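Local structure of peroxiredoxin PRX1, mitochondrial (Saccharomyces cerevisiae, 5YKJ) at residues A52-K55 / P56-D59; I80-I83 / K84-A87. The protein probably reduces peroxides as a mitochondrial 1-Cys peroxiredoxin, its oxidised thiol being resolved through the glutathione and thioredoxin systems. One frame throughout, in Å; residues are numbered along the deposited sequence.

Contact 1: A52-K55 / P56-D59; sequences AKLK and PEFD
Lys55 O accepts a hydrogen bond from Asp59 N at 2.8 Å with an N-H...O angle of 160°, the i to i+4 bond of the short helix 55-59. One residue earlier the geometry differs: Leu54 O takes Glu57 N at 2.8 Å, an i to i+3 bond bent to 135° at the hydrogen, and that donor stands above the carbonyl plane. Pro56 has no N-H to offer, and its ring carbon CD packs 3.6 Å from Lys53 O. Among the side chains, Lys55 and Asp59 make a salt bridge one turn apart. Lys55 CG lies anti to the backbone N (chi1 175°) and the chain stays extended until a bend at chi4 brings NZ 2.8 Å from Asp59 OD2, on its syn lone pair; the second bond, NZ to OD1, is weak at 3.2 Å. The Phe58 ring meets Leu54 CB through CE2 at 4.3 Å, while Lys55 CA sits at the ring edge. Beyond the segments, Phe58 packs on helix 153-169 and strand 63-69. With Leu54 as N-cap residue, this is a helix break and restart in a thioredoxin-fold peroxiredoxin, where helix 46-53 gives way to the short helix 55-59.

Contact 2: I80-I83 / K84-A87; sequences IQDI and KEIA
Glu85 folds back over the preceding turn, its CG 3.2 Å from Gln81 O. This follows from CG lying beside the backbone N (chi1 -53°) and anti to the carbonyl carbon, with the chain extended beyond. Lys84 runs back along the same turn, its CG 3.4 Å from Ile80 O, and a bend at chi3 brings CE to 4.0 Å from Gln81 CA. Ile86 lays CG1 against Asp82 O at 3.3 Å. Asp82 OD1 and Glu85 OE1, like charges, come within 4.2 Å of each other. A water is hydrogen-bonded to Glu85 OE2 at 2.7 Å; its approach to Asp82 OD1 is doubtfully short. Four i to i+4 bonds hold the backbone from which these side chains leave: Lys84 N to Ile80 O, Glu85 N to Gln81 O, Ile86 N to Asp82 O and Ala87 N to Ile83 O, with angles at the hydrogen from 158° to 167°; the Glu85 bond is the longest at 3.3 Å. Ile83 and Ala87, both buried, touch Ser49 of helix 46-53, and Ile83 also touches Val48. The pattern is that of an amphipathic alpha-helix, here the C-terminal part of helix 73-87 in the beta-alpha-beta crossover between strands 63-69 and 96-98 of the thioredoxin fold.

Overall arrangement
From the N terminus, the chain passes through strand 30-36 and helix 46-53 to contact 1, then along strand 63-69 into helix 73-87, whose last turns hold contact 2. Each contact joins directly consecutive segments, so neither encloses an intervening loop; they lie in series, without nesting or crossing. The centres of contact 1 and contact 2 are about 15 Å apart, on the same side of the chain's centre. The two regions also touch: Lys53 NZ lies 3.2 Å from Ala87 O, a probable hydrogen bond. That pairing ties the end of helix 46-53 to the end of helix 73-87, although strand 63-69 intervenes between them along the chain.

Contact 1: A52-K55 / P56-D59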
loop_
_atom_site.group_PDB
_atom_site.type_symbol
_atom_site.label_atom_id
_atom_site.label_comp_id
_atom_site.label_asym_id
_atom_site.label_seq_id
_atom_site.Cartn_x
_atom_site.Cartn_y
_atom_site.Cartn_z
ATOM N N ALA A 52 4.614 -11.582 1.752
ATOM C CA ALA A 52 5.125 -12.622 0.848
ATOM C C ALA A 52 4.186 -13.824 0.748
ATOM O O ALA A 52 3.954 -14.315 -0.290
ATOM C CB ALA A 52 6.509 -13.100 1.266
ATOM N N LYS A 53 3.701 -14.275 1.861
ATOM C CA LYS A 53 2.801 -15.409 1.873
ATOM C C LYS A 53 1.517 -15.089 1.156
ATOM O O LYS A 53 0.933 -15.928 0.573
ATOM C CB LYS A 53 2.361 -15.772 3.253
ATOM C CG LYS A 53 3.318 -16.312 4.250
ATOM C CD LYS A 53 2.464 -17.070 5.279
ATOM C CE LYS A 53 2.685 -16.753 6.724
ATOM N NZ LYS A 53 3.723 -17.688 7.165
ATOM N N LEU A 54 1.061 -13.863 1.316
ATOM C CA LEU A 54 -0.201 -13.445 0.742
ATOM C C LEU A 54 -0.141 -12.828 -0.644
ATOM O O LEU A 54 -1.113 -12.416 -1.120
ATOM C CB LEU A 54 -0.912 -12.498 1.697
ATOM C CG LEU A 54 -1.327 -13.093 3.036
ATOM C CD1 LEU A 54 -1.624 -11.933 3.961
ATOM C CD2 LEU A 54 -2.606 -13.888 2.845
ATOM N N LYS A 55 1.002 -12.868 -1.299
ATOM C CA LYS A 55 1.159 -12.235 -2.584
ATOM C C LYS A 55 0.058 -12.674 -3.605
ATOM O O LYS A 55 -0.361 -11.921 -4.374
ATOM C CB LYS A 55 2.555 -12.468 -3.172
ATOM C CG LYS A 55 2.716 -11.931 -4.560
ATOM C CD LYS A 55 4.103 -12.097 -5.103
ATOM C CE LYS A 55 4.096 -11.818 -6.581
ATOM N NZ LYS A 55 3.489 -12.851 -7.433
ATOM N N PRO A 56 -0.393 -13.933 -3.541
ATOM C CA PRO A 56 -1.465 -14.354 -4.464
ATOM C C PRO A 56 -2.751 -13.561 -4.303
ATOM O O PRO A 56 -3.450 -13.398 -5.244
ATOM C CB PRO A 56 -1.701 -15.833 -4.110
ATOM C CG PRO A 56 -0.384 -16.291 -3.613
ATOM C CD PRO A 56 0.224 -15.118 -2.905
ATOM N N GLU A 57 -3.024 -13.156 -3.073
ATOM C CA GLU A 57 -4.182 -12.354 -2.759
ATOM C C GLU A 57 -4.066 -10.985 -3.454
ATOM O O GLU A 57 -5.024 -10.448 -3.915
ATOM C CB GLU A 57 -4.368 -12.177 -1.264
ATOM C CG GLU A 57 -5.017 -13.352 -0.612
ATOM C CD GLU A 57 -6.265 -13.805 -1.335
ATOM O OE1 GLU A 57 -6.245 -14.853 -1.976
ATOM O OE2 GLU A 57 -7.236 -13.092 -1.236
ATOM N N PHE A 58 -2.863 -10.430 -3.466
ATOM C CA PHE A 58 -2.601 -9.197 -4.148
ATOM C C PHE A 58 -2.573 -9.354 -5.686
ATOM O O PHE A 58 -3.090 -8.565 -6.385
ATOM C CB PHE A 58 -1.351 -8.504 -3.578
ATOM C CG PHE A 58 -1.488 -8.112 -2.143
ATOM C CD1 PHE A 58 -1.983 -6.902 -1.834
ATOM C CD2 PHE A 58 -1.061 -8.905 -1.138
ATOM C CE1 PHE A 58 -2.112 -6.480 -0.547
ATOM C CE2 PHE A 58 -1.203 -8.509 0.169
ATOM C CZ PHE A 58 -1.733 -7.271 0.465
ATOM N N ASP A 59 -1.987 -10.454 -6.146
ATOM C CA ASP A 59 -1.932 -10.675 -7.551
ATOM C C ASP A 59 -3.335 -10.695 -8.162
ATOM O O ASP A 59 -3.547 -10.140 -9.180
ATOM C CB ASP A 59 -1.286 -12.035 -7.841
ATOM C CG ASP A 59 0.193 -12.074 -7.561
ATOM O OD1 ASP A 59 0.856 -11.060 -7.603
ATOM O OD2 ASP A 59 0.687 -13.166 -7.363
#

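Contact 2: I80-I83 / K84-A87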
loop_
_atom_site.group_PDB
_atom_site.type_symbol
_atom_site.label_atom_id
_atom_site.label_comp_id
_atom_site.label_asym_id
_atom_site.label_seq_id
_atom_site.Cartn_x
_atom_site.Cartn_y
_atom_site.Cartn_z
ATOM N N ILE A 80 15.997 -11.303 2.947
ATOM C CA ILE A 80 14.998 -12.118 2.257
ATOM C C ILE A 80 15.198 -13.618 2.503
ATOM O O ILE A 80 14.278 -14.307 2.516
ATOM C CB ILE A 80 14.913 -11.771 0.761
ATOM C CG1 ILE A 80 14.063 -10.525 0.573
ATOM C CG2 ILE A 80 14.341 -12.881 -0.102
ATOM C CD1 ILE A 80 14.097 -10.116 -0.860
ATOM N N GLN A 81 16.438 -14.039 2.646
ATOM C CA GLN A 81 16.695 -15.434 2.935
ATOM C C GLN A 81 16.098 -15.796 4.291
ATOM O O GLN A 81 15.528 -16.826 4.426
ATOM C CB GLN A 81 18.190 -15.781 2.822
ATOM C CG GLN A 81 18.770 -15.574 1.447
ATOM C CD GLN A 81 20.258 -15.799 1.341
ATOM O OE1 GLN A 81 20.798 -16.587 2.006
ATOM N NE2 GLN A 81 20.895 -15.066 0.494
ATOM N N ASP A 82 16.243 -14.930 5.268
ATOM C CA ASP A 82 15.661 -15.192 6.564
ATOM C C ASP A 82 14.124 -15.209 6.474
ATOM O O ASP A 82 13.490 -16.034 7.017
ATOM C CB ASP A 82 16.082 -14.100 7.541
ATOM C CG ASP A 82 17.413 -14.351 8.201
ATOM O OD1 ASP A 82 18.071 -15.285 7.837
ATOM O OD2 ASP A 82 17.683 -13.592 9.104
ATOM N N ILE A 83 13.586 -14.253 5.737
ATOM C CA ILE A 83 12.139 -14.142 5.565
ATOM C C ILE A 83 11.568 -15.414 4.897
ATOM O O ILE A 83 10.577 -15.912 5.307
ATOM C CB ILE A 83 11.758 -12.865 4.766
ATOM C CG1 ILE A 83 11.967 -11.573 5.571
ATOM C CG2 ILE A 83 10.301 -12.924 4.269
ATOM C CD1 ILE A 83 12.349 -10.353 4.792
ATOM N N LYS A 84 12.259 -15.944 3.903
ATOM C CA LYS A 84 11.812 -17.153 3.255
ATOM C C LYS A 84 11.706 -18.283 4.296
ATOM O O LYS A 84 10.737 -18.985 4.354
ATOM C CB LYS A 84 12.758 -17.541 2.065
ATOM C CG LYS A 84 12.593 -16.677 0.829
ATOM C CD LYS A 84 13.399 -17.135 -0.383
ATOM C CE LYS A 84 14.877 -17.344 -0.131
ATOM N NZ LYS A 84 15.498 -18.019 -1.319
ATOM N N GLU A 85 12.719 -18.392 5.118
ATOM C CA GLU A 85 12.734 -19.400 6.163
ATOM C C GLU A 85 11.652 -19.232 7.191
ATOM O O GLU A 85 11.020 -20.178 7.551
ATOM C CB GLU A 85 14.095 -19.455 6.875
ATOM C CG GLU A 85 15.281 -19.611 5.949
ATOM C CD GLU A 85 16.635 -19.324 6.583
ATOM O OE1 GLU A 85 16.704 -19.297 7.814
ATOM O OE2 GLU A 85 17.625 -19.168 5.842
ATOM N N ILE A 86 11.478 -18.024 7.677
ATOM C CA ILE A 86 10.465 -17.729 8.658
ATOM C C ILE A 86 9.050 -17.863 8.165
ATOM O O ILE A 86 8.237 -18.452 8.814
ATOM C CB ILE A 86 10.715 -16.346 9.241
ATOM C CG1 ILE A 86 12.031 -16.351 9.977
ATOM C CG2 ILE A 86 9.576 -15.878 10.133
ATOM C CD1 ILE A 86 12.526 -14.962 10.217
ATOM N N ALA A 87 8.785 -17.306 7.015
ATOM C CA ALA A 87 7.489 -17.381 6.411
ATOM C C ALA A 87 7.178 -18.715 5.766
ATOM O O ALA A 87 6.066 -18.964 5.443
ATOM C CB ALA A 87 7.360 -16.323 5.367
HETATM O O HOH W 1 19.078 -16.899 6.363
#